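PDB 1FFV: cutm, flavoprotein of carbon monoxide dehydrogenase from Hydrogenophaga pseudoflava, which binds FAD as the flavoprotein subunit of carbon monoxide dehydrogenase and probably relays electrons released by CO oxidation to an external acceptor. Local coordinates for residues C[69-74]-C[167-172]; C[133-138]-C[146-151]; C[193-198]-C[265-270]; C[197-202]-C[213-218]. All blocks are in the same frame, centred on the assembly; numbering follows the deposited sequence.

Contact 1 (C[69-74]-C[167-172]); sequences TVVIGA and MVEIRV. With FAD (flavin-adenine dinucleotide), chain J.
V71 lays its CG2 over one face of the R171 guanidinium, 3.8 Å above the plane and displaced toward the rim, while T69 CG2 comes in obliquely to 3.6 Å from R171 NH1. The setting is the antiparallel five-stranded sheet of the FAD-binding domain, with strand 69-73 running against strand 166-173. V71 and R171 form a non-hydrogen-bonded pair, and their side chains run side by side in the same direction. E169 closes the cluster with a salt bridge, R171 NE lying 3.0 Å from E169 OE1. The E169 CG sits between the backbone N and the carbonyl carbon (chi1 53°), and the extended chain then carries OE1 to 3.4 Å from V71 CG1. Replacing E169 by alanine would probably leave R171 NE without its acceptor and V71 CG1 without its cover. R171 NH2 has a second carboxylate partner in E66 on strand 63-66. The other face of the sheet is apolar: V70, I72, I170 and V172 point there, with I72 and I170 meeting helix 112-117. Between these two isoleucines the backbone bonds run both ways, I170 N reaching I72 O at 2.7 Å. Where strand 166-173 begins, near the cofactor, main-chain atoms read the adenine: M167 N donates to FAD N1A at 2.7 Å, and FAD N6A donates to M167 O at 2.9 Å.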
# COMPACT_ATOMS: atom_id res chain seq x y z
N THR C 69 39.94 27.84 -44.22
CA THR C 69 39.59 27.98 -42.80
C THR C 69 38.38 27.11 -42.45
O THR C 69 37.38 27.13 -43.16
CB THR C 69 39.24 29.45 -42.47
OG1 THR C 69 40.37 30.28 -42.72
CG2 THR C 69 38.83 29.59 -41.01
N VAL C 70 38.50 26.32 -41.38
CA VAL C 70 37.38 25.50 -40.94
C VAL C 70 36.59 26.36 -39.96
O VAL C 70 37.17 26.98 -39.06
CB VAL C 70 37.84 24.19 -40.27
CG1 VAL C 70 36.64 23.43 -39.72
CG2 VAL C 70 38.58 23.31 -41.28
N VAL C 71 35.29 26.47 -40.19
CA VAL C 71 34.43 27.27 -39.34
C VAL C 71 33.53 26.36 -38.51
O VAL C 71 32.77 25.55 -39.05
CB VAL C 71 33.56 28.23 -40.18
CG1 VAL C 71 32.87 29.25 -39.29
CG2 VAL C 71 34.41 28.92 -41.23
N ILE C 72 33.66 26.49 -37.19
CA ILE C 72 32.89 25.68 -36.26
C ILE C 72 31.99 26.54 -35.38
O ILE C 72 32.47 27.42 -34.65
CB ILE C 72 33.84 24.86 -35.34
CG1 ILE C 72 34.78 23.99 -36.19
CG2 ILE C 72 33.03 23.99 -34.40
CD1 ILE C 72 35.87 23.29 -35.40
N GLY C 73 30.68 26.29 -35.45
CA GLY C 73 29.73 27.04 -34.64
C GLY C 73 30.02 26.87 -33.16
O GLY C 73 30.28 25.75 -32.71
N ALA C 74 29.99 27.96 -32.41
CA ALA C 74 30.27 27.91 -30.97
C ALA C 74 29.43 26.87 -30.24
O ALA C 74 29.89 26.27 -29.27
CB ALA C 74 30.06 29.28 -30.34
N MET C 167 30.31 34.39 -28.11
CA MET C 167 31.24 33.77 -29.05
C MET C 167 30.37 33.09 -30.09
O MET C 167 29.55 32.25 -29.75
CB MET C 167 32.16 32.73 -28.40
CG MET C 167 33.21 32.19 -29.39
SD MET C 167 34.34 30.94 -28.74
CE MET C 167 35.33 31.91 -27.61
N VAL C 168 30.53 33.50 -31.35
CA VAL C 168 29.75 32.96 -32.45
C VAL C 168 30.32 31.70 -33.10
O VAL C 168 29.60 30.71 -33.30
CB VAL C 168 29.51 34.05 -33.53
CG1 VAL C 168 28.91 33.46 -34.80
CG2 VAL C 168 28.59 35.13 -32.97
N GLU C 169 31.61 31.72 -33.42
CA GLU C 169 32.24 30.58 -34.07
C GLU C 169 33.73 30.48 -33.81
O GLU C 169 34.38 31.45 -33.41
CB GLU C 169 31.98 30.66 -35.58
CG GLU C 169 32.39 31.99 -36.19
CD GLU C 169 31.94 32.18 -37.63
OE1 GLU C 169 32.79 32.56 -38.47
OE2 GLU C 169 30.73 31.98 -37.92
N ILE C 170 34.27 29.28 -34.02
CA ILE C 170 35.68 29.02 -33.85
C ILE C 170 36.27 28.75 -35.24
O ILE C 170 35.88 27.80 -35.92
CB ILE C 170 35.94 27.82 -32.89
CG1 ILE C 170 35.56 28.19 -31.44
CG2 ILE C 170 37.40 27.40 -32.93
CD1 ILE C 170 34.08 28.10 -31.13
N ARG C 171 37.18 29.62 -35.65
CA ARG C 171 37.82 29.50 -36.96
C ARG C 171 39.22 28.96 -36.81
O ARG C 171 40.03 29.50 -36.05
CB ARG C 171 37.88 30.87 -37.63
CG ARG C 171 36.57 31.60 -37.69
CD ARG C 171 36.71 32.83 -38.54
NE ARG C 171 35.56 32.95 -39.42
CZ ARG C 171 35.58 32.78 -40.73
NH1 ARG C 171 36.72 32.52 -41.37
NH2 ARG C 171 34.44 32.77 -41.39
N VAL C 172 39.52 27.91 -37.56
CA VAL C 172 40.84 27.32 -37.49
C VAL C 172 41.35 26.90 -38.86
O VAL C 172 40.59 26.40 -39.69
CB VAL C 172 40.90 26.15 -36.43
CG1 VAL C 172 39.53 25.62 -36.11
CG2 VAL C 172 41.82 25.03 -36.89
PA FAD J . 28.17 26.07 -20.08
O1A FAD J . 27.03 26.95 -20.40
O2A FAD J . 28.05 25.16 -19.08
O5B FAD J . 29.24 27.05 -19.72
C5B FAD J . 29.60 28.08 -20.62
C4B FAD J . 30.35 29.14 -19.82
O4B FAD J . 30.90 30.01 -20.86
C3B FAD J . 29.51 30.12 -19.05
O3B FAD J . 30.19 31.00 -18.24
C2B FAD J . 28.72 30.71 -20.19
O2B FAD J . 28.03 31.85 -19.79
C1B FAD J . 29.80 30.99 -21.19
N9A FAD J . 29.51 30.68 -22.58
C8A FAD J . 29.06 29.49 -23.09
N7A FAD J . 28.89 29.54 -24.41
C5A FAD J . 29.26 30.81 -24.77
C6A FAD J . 29.32 31.48 -26.06
N6A FAD J . 28.99 30.92 -27.19
N1A FAD J . 29.74 32.77 -26.00
C2A FAD J . 30.10 33.39 -24.85
N3A FAD J . 30.08 32.86 -23.63
C4A FAD J . 29.66 31.56 -23.64
N1 FAD J . 35.70 19.48 -20.14
C2 FAD J . 36.90 19.19 -20.63
O2 FAD J . 37.47 19.95 -21.35
N3 FAD J . 37.59 17.99 -20.32
C4 FAD J . 37.03 17.05 -19.50
O4 FAD J . 37.65 16.03 -19.26
C4X FAD J . 35.72 17.35 -18.95
N5 FAD J . 35.14 16.46 -18.14
C5X FAD J . 33.91 16.78 -17.65
C6 FAD J . 33.31 15.85 -16.80
C7 FAD J . 32.08 16.07 -16.26
C7M FAD J . 31.46 15.05 -15.34
C8 FAD J . 31.37 17.28 -16.56
C8M FAD J . 30.00 17.56 -15.97
C9 FAD J . 31.95 18.23 -17.42
C9A FAD J . 33.21 17.98 -17.96
N10 FAD J . 33.86 18.90 -18.83
C10 FAD J . 35.08 18.61 -19.32
C1' FAD J . 33.15 20.17 -19.21
C2' FAD J . 32.34 20.39 -20.57
O2' FAD J . 33.47 19.84 -21.19
C3' FAD J . 32.14 21.79 -20.02
O3' FAD J . 30.92 21.12 -20.38
C4' FAD J . 31.54 22.88 -20.87
O4' FAD J . 32.80 23.27 -20.24
C5' FAD J . 31.18 24.30 -20.43
O5' FAD J . 30.62 24.08 -21.92
P FAD J . 29.09 24.17 -22.05
O1P FAD J . 28.85 24.08 -23.57
O2P FAD J . 28.41 23.21 -21.32
O3P FAD J . 28.68 25.46 -21.47

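Contact 2 (C[133-138]-C[146-151]); sequences EAHFVL and TVPADG
The carbonyl oxygen of A134 is gripped twice, by A149 N at 3.0 Å and by a water that donates to it at 2.8 Å. The amide approaches from 36° above the carbonyl plane. The same water accepts from D150 N, so one solvent molecule links the start of one strand to the turn that follows the other. This is the open end of the beta hairpin of strands 135-140 and 143-148, at the margin of the FAD-binding domain's sheet. Further in, F136 and V147 form a hydrogen-bonded pair; F136 N meets V147 O at 2.7 Å, nearly along the C=O axis, and V147 N returns a bond to F136 O.

On one face H135 meets P148 obliquely, its CD2 3.5 Å from P148 CA, and its CB packs 3.6 Å from T146 CG2. Its CG lies beside the backbone N (chi1 -74°), which swings the imidazole across toward the proline on the neighbouring strand. P148 occupies a non-hydrogen-bonded position, so its lack of an N-H costs this pairing nothing. The other face is apolar. F136 presents CZ to A149 CB at 3.6 Å, while V147 CG2 is met by L138 CD1 at 4.1 Å, the two side chains crossing at about a right angle. F152 meets the F136 ring edge-to-face, and helix 125-131 lends S129 to the same side. The chemistry thus divides: between the strands main-chain atoms and one water carry the polar bonds and side chains pack, while the charged ends of E133 and D150 bond outward, to R213 and R225.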
# COMPACT_ATOMS: atom_id res chain seq x y z
N GLU C 133 45.99 26.89 -33.67
CA GLU C 133 46.03 28.31 -34.03
C GLU C 133 44.66 28.89 -34.35
O GLU C 133 44.51 29.73 -35.25
CB GLU C 133 46.98 28.54 -35.21
CG GLU C 133 48.41 28.14 -34.93
CD GLU C 133 49.31 28.31 -36.14
OE1 GLU C 133 49.80 29.43 -36.38
OE2 GLU C 133 49.53 27.32 -36.86
N ALA C 134 43.66 28.48 -33.58
CA ALA C 134 42.30 28.94 -33.78
C ALA C 134 42.11 30.42 -33.45
O ALA C 134 42.95 31.05 -32.81
CB ALA C 134 41.35 28.11 -32.94
N HIS C 135 41.01 30.96 -33.93
CA HIS C 135 40.63 32.34 -33.68
C HIS C 135 39.15 32.30 -33.36
O HIS C 135 38.41 31.47 -33.89
CB HIS C 135 40.91 33.22 -34.89
CG HIS C 135 42.36 33.52 -35.10
ND1 HIS C 135 43.24 32.60 -35.64
CD2 HIS C 135 43.09 34.63 -34.84
CE1 HIS C 135 44.45 33.14 -35.70
NE2 HIS C 135 44.38 34.37 -35.22
N PHE C 136 38.72 33.17 -32.46
CA PHE C 136 37.33 33.20 -32.03
C PHE C 136 36.61 34.49 -32.42
O PHE C 136 37.09 35.58 -32.16
CB PHE C 136 37.27 33.02 -30.52
CG PHE C 136 38.11 31.88 -30.00
CD1 PHE C 136 38.08 30.64 -30.63
CD2 PHE C 136 38.94 32.06 -28.90
CE1 PHE C 136 38.88 29.59 -30.16
CE2 PHE C 136 39.74 31.01 -28.42
CZ PHE C 136 39.71 29.78 -29.06
N VAL C 137 35.43 34.34 -33.02
CA VAL C 137 34.61 35.48 -33.43
C VAL C 137 33.63 35.85 -32.31
O VAL C 137 32.82 35.03 -31.90
CB VAL C 137 33.83 35.15 -34.71
CG1 VAL C 137 32.99 36.33 -35.13
CG2 VAL C 137 34.79 34.76 -35.82
N LEU C 138 33.73 37.09 -31.83
CA LEU C 138 32.87 37.58 -30.74
C LEU C 138 31.92 38.68 -31.20
O LEU C 138 32.33 39.65 -31.84
CB LEU C 138 33.72 38.15 -29.60
CG LEU C 138 34.98 37.38 -29.20
CD1 LEU C 138 35.64 38.05 -27.99
CD2 LEU C 138 34.64 35.93 -28.92
N THR C 146 37.45 39.48 -34.00
CA THR C 146 38.07 38.18 -33.93
C THR C 146 39.36 38.26 -33.12
O THR C 146 40.18 39.16 -33.33
CB THR C 146 38.37 37.61 -35.33
OG1 THR C 146 37.14 37.46 -36.04
CG2 THR C 146 39.04 36.25 -35.22
N VAL C 147 39.51 37.34 -32.17
CA VAL C 147 40.69 37.29 -31.32
C VAL C 147 41.32 35.91 -31.41
O VAL C 147 40.63 34.91 -31.67
CB VAL C 147 40.33 37.62 -29.86
CG1 VAL C 147 39.89 39.08 -29.75
CG2 VAL C 147 39.23 36.68 -29.35
N PRO C 148 42.66 35.83 -31.26
CA PRO C 148 43.38 34.55 -31.33
C PRO C 148 43.25 33.73 -30.05
O PRO C 148 43.09 34.28 -28.96
CB PRO C 148 44.82 34.98 -31.56
CG PRO C 148 44.90 36.22 -30.74
CD PRO C 148 43.62 36.94 -31.11
N ALA C 149 43.30 32.41 -30.20
CA ALA C 149 43.24 31.51 -29.05
C ALA C 149 44.47 31.82 -28.20
O ALA C 149 44.38 31.96 -26.98
CB ALA C 149 43.27 30.06 -29.52
N ASP C 150 45.61 32.01 -28.88
CA ASP C 150 46.87 32.34 -28.21
C ASP C 150 46.82 33.80 -27.76
O ASP C 150 47.26 34.69 -28.47
CB ASP C 150 48.04 32.11 -29.16
CG ASP C 150 49.38 32.50 -28.56
OD1 ASP C 150 49.58 32.24 -27.36
OD2 ASP C 150 50.23 33.07 -29.28
N GLY C 151 46.22 34.03 -26.60
CA GLY C 151 46.09 35.38 -26.08
C GLY C 151 44.71 35.61 -25.50
O GLY C 151 44.46 36.63 -24.85
O HOH W 1 45.58 31.36 -31.91

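Contact 3 (C[193-198]-C[265-270]). With FAD (flavin-adenine dinucleotide), chain J.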
# COMPACT_ATOMS: atom_id res chain seq x y z
N TRP C 193 39.14 15.40 -15.54
CA TRP C 193 40.01 16.44 -16.07
C TRP C 193 41.45 15.97 -15.98
O TRP C 193 41.81 15.17 -15.12
CB TRP C 193 39.80 17.75 -15.30
CG TRP C 193 38.50 18.42 -15.67
CD1 TRP C 193 38.32 19.39 -16.62
CD2 TRP C 193 37.21 18.18 -15.10
NE1 TRP C 193 37.01 19.78 -16.66
CE2 TRP C 193 36.30 19.06 -15.74
CE3 TRP C 193 36.74 17.32 -14.10
CZ2 TRP C 193 34.94 19.09 -15.41
CZ3 TRP C 193 35.39 17.36 -13.78
CH2 TRP C 193 34.50 18.24 -14.43
N ALA C 194 42.27 16.44 -16.90
CA ALA C 194 43.66 16.05 -16.94
C ALA C 194 44.46 16.47 -15.71
O ALA C 194 44.18 17.52 -15.11
CB ALA C 194 44.32 16.62 -18.18
N THR C 195 45.39 15.62 -15.31
CA THR C 195 46.30 15.94 -14.22
C THR C 195 47.34 16.84 -14.91
O THR C 195 47.89 17.77 -14.33
CB THR C 195 47.01 14.67 -13.68
OG1 THR C 195 46.04 13.81 -13.08
CG2 THR C 195 48.05 15.05 -12.65
N ALA C 196 47.58 16.54 -16.19
CA ALA C 196 48.50 17.28 -17.04
C ALA C 196 48.22 16.83 -18.47
O ALA C 196 47.86 15.68 -18.71
CB ALA C 196 49.93 16.98 -16.66
N GLY C 197 48.32 17.75 -19.42
CA GLY C 197 48.09 17.39 -20.81
C GLY C 197 48.91 18.27 -21.74
O GLY C 197 49.33 19.36 -21.36
N CYS C 198 49.16 17.77 -22.95
CA CYS C 198 49.92 18.53 -23.93
C CYS C 198 49.40 18.33 -25.33
O CYS C 198 49.27 17.20 -25.82
CB CYS C 198 51.41 18.18 -23.89
SG CYS C 198 52.38 18.92 -25.25
N ASP C 265 55.10 19.33 -7.95
CA ASP C 265 56.18 18.42 -8.29
C ASP C 265 55.74 17.38 -9.32
O ASP C 265 56.37 17.24 -10.37
CB ASP C 265 56.70 17.76 -7.00
CG ASP C 265 57.86 16.81 -7.25
OD1 ASP C 265 58.73 17.12 -8.10
OD2 ASP C 265 57.92 15.77 -6.55
N TYR C 266 54.63 16.69 -9.04
CA TYR C 266 54.10 15.67 -9.94
C TYR C 266 53.52 16.23 -11.24
O TYR C 266 53.80 15.71 -12.32
CB TYR C 266 53.04 14.82 -9.22
CG TYR C 266 52.46 13.69 -10.05
CD1 TYR C 266 53.29 12.70 -10.58
CD2 TYR C 266 51.10 13.58 -10.28
CE1 TYR C 266 52.78 11.63 -11.31
CE2 TYR C 266 50.57 12.52 -11.01
CZ TYR C 266 51.42 11.54 -11.52
OH TYR C 266 50.92 10.47 -12.22
N LYS C 267 52.71 17.29 -11.13
CA LYS C 267 52.10 17.87 -12.33
C LYS C 267 53.13 18.41 -13.31
O LYS C 267 53.02 18.20 -14.51
CB LYS C 267 51.08 18.94 -11.96
CG LYS C 267 49.88 18.40 -11.20
CD LYS C 267 48.84 19.47 -10.96
CE LYS C 267 47.71 18.95 -10.08
NZ LYS C 267 46.58 19.91 -10.02
N THR C 268 54.18 19.04 -12.78
CA THR C 268 55.24 19.58 -13.61
C THR C 268 55.95 18.44 -14.33
O THR C 268 56.14 18.49 -15.54
CB THR C 268 56.26 20.37 -12.78
OG1 THR C 268 55.65 21.57 -12.30
CG2 THR C 268 57.47 20.75 -13.62
N ALA C 269 56.33 17.41 -13.57
CA ALA C 269 57.02 16.25 -14.13
C ALA C 269 56.15 15.58 -15.19
O ALA C 269 56.65 15.18 -16.24
CB ALA C 269 57.37 15.26 -13.03
N MET C 270 54.85 15.50 -14.93
CA MET C 270 53.94 14.89 -15.89
C MET C 270 53.75 15.74 -17.14
O MET C 270 53.59 15.20 -18.24
CB MET C 270 52.62 14.55 -15.22
CG MET C 270 52.76 13.44 -14.17
SD MET C 270 53.51 11.92 -14.83
CE MET C 270 55.19 12.07 -14.25
PA FAD J . 28.17 26.07 -20.08
O1A FAD J . 27.03 26.95 -20.40
O2A FAD J . 28.05 25.16 -19.08
O5B FAD J . 29.24 27.05 -19.72
C5B FAD J . 29.60 28.08 -20.62
C4B FAD J . 30.35 29.14 -19.82
O4B FAD J . 30.90 30.01 -20.86
C3B FAD J . 29.51 30.12 -19.05
O3B FAD J . 30.19 31.00 -18.24
C2B FAD J . 28.72 30.71 -20.19
O2B FAD J . 28.03 31.85 -19.79
C1B FAD J . 29.80 30.99 -21.19
N9A FAD J . 29.51 30.68 -22.58
C8A FAD J . 29.06 29.49 -23.09
N7A FAD J . 28.89 29.54 -24.41
C5A FAD J . 29.26 30.81 -24.77
C6A FAD J . 29.32 31.48 -26.06
N6A FAD J . 28.99 30.92 -27.19
N1A FAD J . 29.74 32.77 -26.00
C2A FAD J . 30.10 33.39 -24.85
N3A FAD J . 30.08 32.86 -23.63
C4A FAD J . 29.66 31.56 -23.64
N1 FAD J . 35.70 19.48 -20.14
C2 FAD J . 36.90 19.19 -20.63
O2 FAD J . 37.47 19.95 -21.35
N3 FAD J . 37.59 17.99 -20.32
C4 FAD J . 37.03 17.05 -19.50
O4 FAD J . 37.65 16.03 -19.26
C4X FAD J . 35.72 17.35 -18.95
N5 FAD J . 35.14 16.46 -18.14
C5X FAD J . 33.91 16.78 -17.65
C6 FAD J . 33.31 15.85 -16.80
C7 FAD J . 32.08 16.07 -16.26
C7M FAD J . 31.46 15.05 -15.34
C8 FAD J . 31.37 17.28 -16.56
C8M FAD J . 30.00 17.56 -15.97
C9 FAD J . 31.95 18.23 -17.42
C9A FAD J . 33.21 17.98 -17.96
N10 FAD J . 33.86 18.90 -18.83
C10 FAD J . 35.08 18.61 -19.32
C1' FAD J . 33.15 20.17 -19.21
C2' FAD J . 32.34 20.39 -20.57
O2' FAD J . 33.47 19.84 -21.19
C3' FAD J . 32.14 21.79 -20.02
O3' FAD J . 30.92 21.12 -20.38
C4' FAD J . 31.54 22.88 -20.87
O4' FAD J . 32.80 23.27 -20.24
C5' FAD J . 31.18 24.30 -20.43
O5' FAD J . 30.62 24.08 -21.92
P FAD J . 29.09 24.17 -22.05
O1P FAD J . 28.85 24.08 -23.57
O2P FAD J . 28.41 23.21 -21.32
O3P FAD J . 28.68 25.46 -21.47
O HOH W 2 46.14 19.29 -12.82
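K267 runs its aliphatic chain past the carbonyl oxygen of T195. CB lies 4.1 Å from T195 O, CG comes closer, to 3.8 Å from that oxygen, and also brushes T195 CG2, and CD still lies alongside the carbonyl. The chain is extended beyond CG, which carries NZ past the oxygen to a water 2.9 Å away; this water lies 2.8 Å from T195 O, to which it is hydrogen-bonded. The ammonium is held further by D259 and the carbonyl of A257. Beside it, T195 CG2 approaches CE2 of Y266 at 3.9 Å, and one helical turn beyond Y266, M270 CB meets A196 CB at 3.9 Å. The Y266 hydroxyl is hydrogen-bonded to the backbone of a neighbouring subunit.

At the other end of segment 193-198, W193 turns a ring face to the flavin, its CZ2 3.3 Å from FAD C9A. An alanine in place of W193 would be likely to leave that side of the isoalloxazine without its aromatic cover and the ring less firmly held. The start of strand 196-205 packed on helix 264-285, with the loop before it reaching over the flavin, thus joins the C-terminal domain to the FAD site.

Contact 4 (C[197-202]-C[213-218]); sequences GCAVVM and RIALTN
G197 and T217 exchange both their backbone bonds: T217 N reaches G197 O at 2.8 Å with an almost straight N-H...O angle of 176°, though from well above the carbonyl plane, and G197 N donates to T217 O at 3.1 Å. The pattern recurs at every second residue. A199 N meets A215 O at 2.8 Å, and A215 N answers to A199 O; V201 and R213 form the third such pair, with R213 N 2.9 Å from V201 O. The residues between look outward for their bonds, C198 to E184 and V200 to A182 on one flank, L216 to L224 on the other, while I214 N is taken by the carboxylate of E230. Carbonyls used within the pairs also receive CA-H contacts, as from V200 CA to R213 O at 3.3 Å.

Polar side chains find partners beyond the two strands. R213 bends at chi2 and forms a salt bridge through NH2 with E133; R225 lies close to its NE, a like charge that the acid probably offsets. T217 OG1 is hydrogen-bonded to Y183 OH.

Glycine at G197 suits its place, since a CB there would press on T217 CB. The C198 thiol, with SG anti to the backbone N (chi1 172°), rests 4.0 Å from I214 CG2, on the face that carries V200 and meets helix 264-285. A199, V201, A215 and T217 face helix 125-131. This beta hairpin belongs to the C-terminal domain's four-stranded antiparallel sheet, covered by its own helix on one face and the FAD-binding domain's on the other.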
# COMPACT_ATOMS: atom_id res chain seq x y z
N GLY C 197 48.32 17.75 -19.42
CA GLY C 197 48.09 17.39 -20.81
C GLY C 197 48.91 18.27 -21.74
O GLY C 197 49.33 19.36 -21.36
N CYS C 198 49.16 17.77 -22.95
CA CYS C 198 49.92 18.53 -23.93
C CYS C 198 49.40 18.33 -25.33
O CYS C 198 49.27 17.20 -25.82
CB CYS C 198 51.41 18.18 -23.89
SG CYS C 198 52.38 18.92 -25.25
N ALA C 199 49.07 19.45 -25.98
CA ALA C 199 48.58 19.46 -27.35
C ALA C 199 49.73 19.90 -28.25
O ALA C 199 50.46 20.84 -27.93
CB ALA C 199 47.40 20.42 -27.49
N VAL C 200 49.90 19.19 -29.37
CA VAL C 200 50.95 19.48 -30.33
C VAL C 200 50.49 19.37 -31.78
O VAL C 200 49.73 18.46 -32.14
CB VAL C 200 52.15 18.50 -30.17
CG1 VAL C 200 53.06 18.55 -31.41
CG2 VAL C 200 52.96 18.84 -28.94
N VAL C 201 50.94 20.31 -32.60
CA VAL C 201 50.68 20.31 -34.04
C VAL C 201 52.05 20.63 -34.62
O VAL C 201 52.71 21.58 -34.18
CB VAL C 201 49.67 21.40 -34.49
CG1 VAL C 201 49.46 21.31 -35.99
CG2 VAL C 201 48.33 21.23 -33.77
N MET C 202 52.52 19.81 -35.56
CA MET C 202 53.83 20.04 -36.16
C MET C 202 53.93 19.61 -37.63
O MET C 202 53.17 18.76 -38.10
CB MET C 202 54.94 19.35 -35.35
CG MET C 202 55.07 17.84 -35.55
SD MET C 202 56.42 17.10 -34.57
CE MET C 202 57.73 17.41 -35.56
N ARG C 213 53.75 23.86 -32.72
CA ARG C 213 52.86 24.50 -31.76
C ARG C 213 52.77 23.56 -30.57
O ARG C 213 52.37 22.41 -30.72
CB ARG C 213 51.44 24.66 -32.31
CG ARG C 213 51.10 25.98 -33.00
CD ARG C 213 51.95 27.16 -32.58
NE ARG C 213 51.80 28.24 -33.56
CZ ARG C 213 52.73 28.59 -34.44
NH1 ARG C 213 53.91 27.98 -34.47
NH2 ARG C 213 52.45 29.51 -35.36
N ILE C 214 53.13 24.06 -29.39
CA ILE C 214 53.07 23.26 -28.17
C ILE C 214 52.23 24.00 -27.13
O ILE C 214 52.49 25.16 -26.83
CB ILE C 214 54.48 23.01 -27.58
CG1 ILE C 214 55.37 22.30 -28.60
CG2 ILE C 214 54.38 22.17 -26.31
CD1 ILE C 214 56.83 22.19 -28.18
N ALA C 215 51.22 23.32 -26.59
CA ALA C 215 50.34 23.91 -25.58
C ALA C 215 50.13 22.94 -24.41
O ALA C 215 50.05 21.72 -24.59
CB ALA C 215 49.01 24.33 -26.20
N LEU C 216 49.99 23.51 -23.20
CA LEU C 216 49.86 22.73 -21.97
C LEU C 216 48.53 22.88 -21.22
O LEU C 216 48.09 23.99 -20.93
CB LEU C 216 51.01 23.12 -21.04
CG LEU C 216 52.41 23.18 -21.65
CD1 LEU C 216 53.41 23.64 -20.60
CD2 LEU C 216 52.80 21.82 -22.20
N THR C 217 47.96 21.73 -20.83
CA THR C 217 46.70 21.69 -20.09
C THR C 217 46.84 21.42 -18.59
O THR C 217 47.55 20.51 -18.18
CB THR C 217 45.75 20.60 -20.66
OG1 THR C 217 45.46 20.88 -22.03
CG2 THR C 217 44.43 20.53 -19.86
N ASN C 218 46.11 22.20 -17.81
CA ASN C 218 46.05 22.11 -16.35
C ASN C 218 47.34 22.17 -15.54
O ASN C 218 47.44 21.55 -14.47
CB ASN C 218 45.23 20.88 -15.94
CG ASN C 218 44.35 21.14 -14.72
OD1 ASN C 218 44.21 22.29 -14.30
ND2 ASN C 218 43.75 20.09 -14.16

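From the N terminus, contact 1 opens first and closes a long loop across the FAD-binding domain. Contact 2, a tight hairpin, is formed wholly within that loop, and its strand 135-140 then pairs with 166-173, so the two contacts share one sheet. The chain next enters the C-terminal domain, where contacts 3 and 4 start from the same strand, 196-205. Contact 4 closes a short hairpin, inside the longer loop that contact 3 closes on helix 264-285. A salt bridge between E133 and R213 ties contact 2 to contact 4 across the two domains. Contacts 1 and 3, centres about 29 Å apart, reach opposite ends of FAD, its adenine and its flavin.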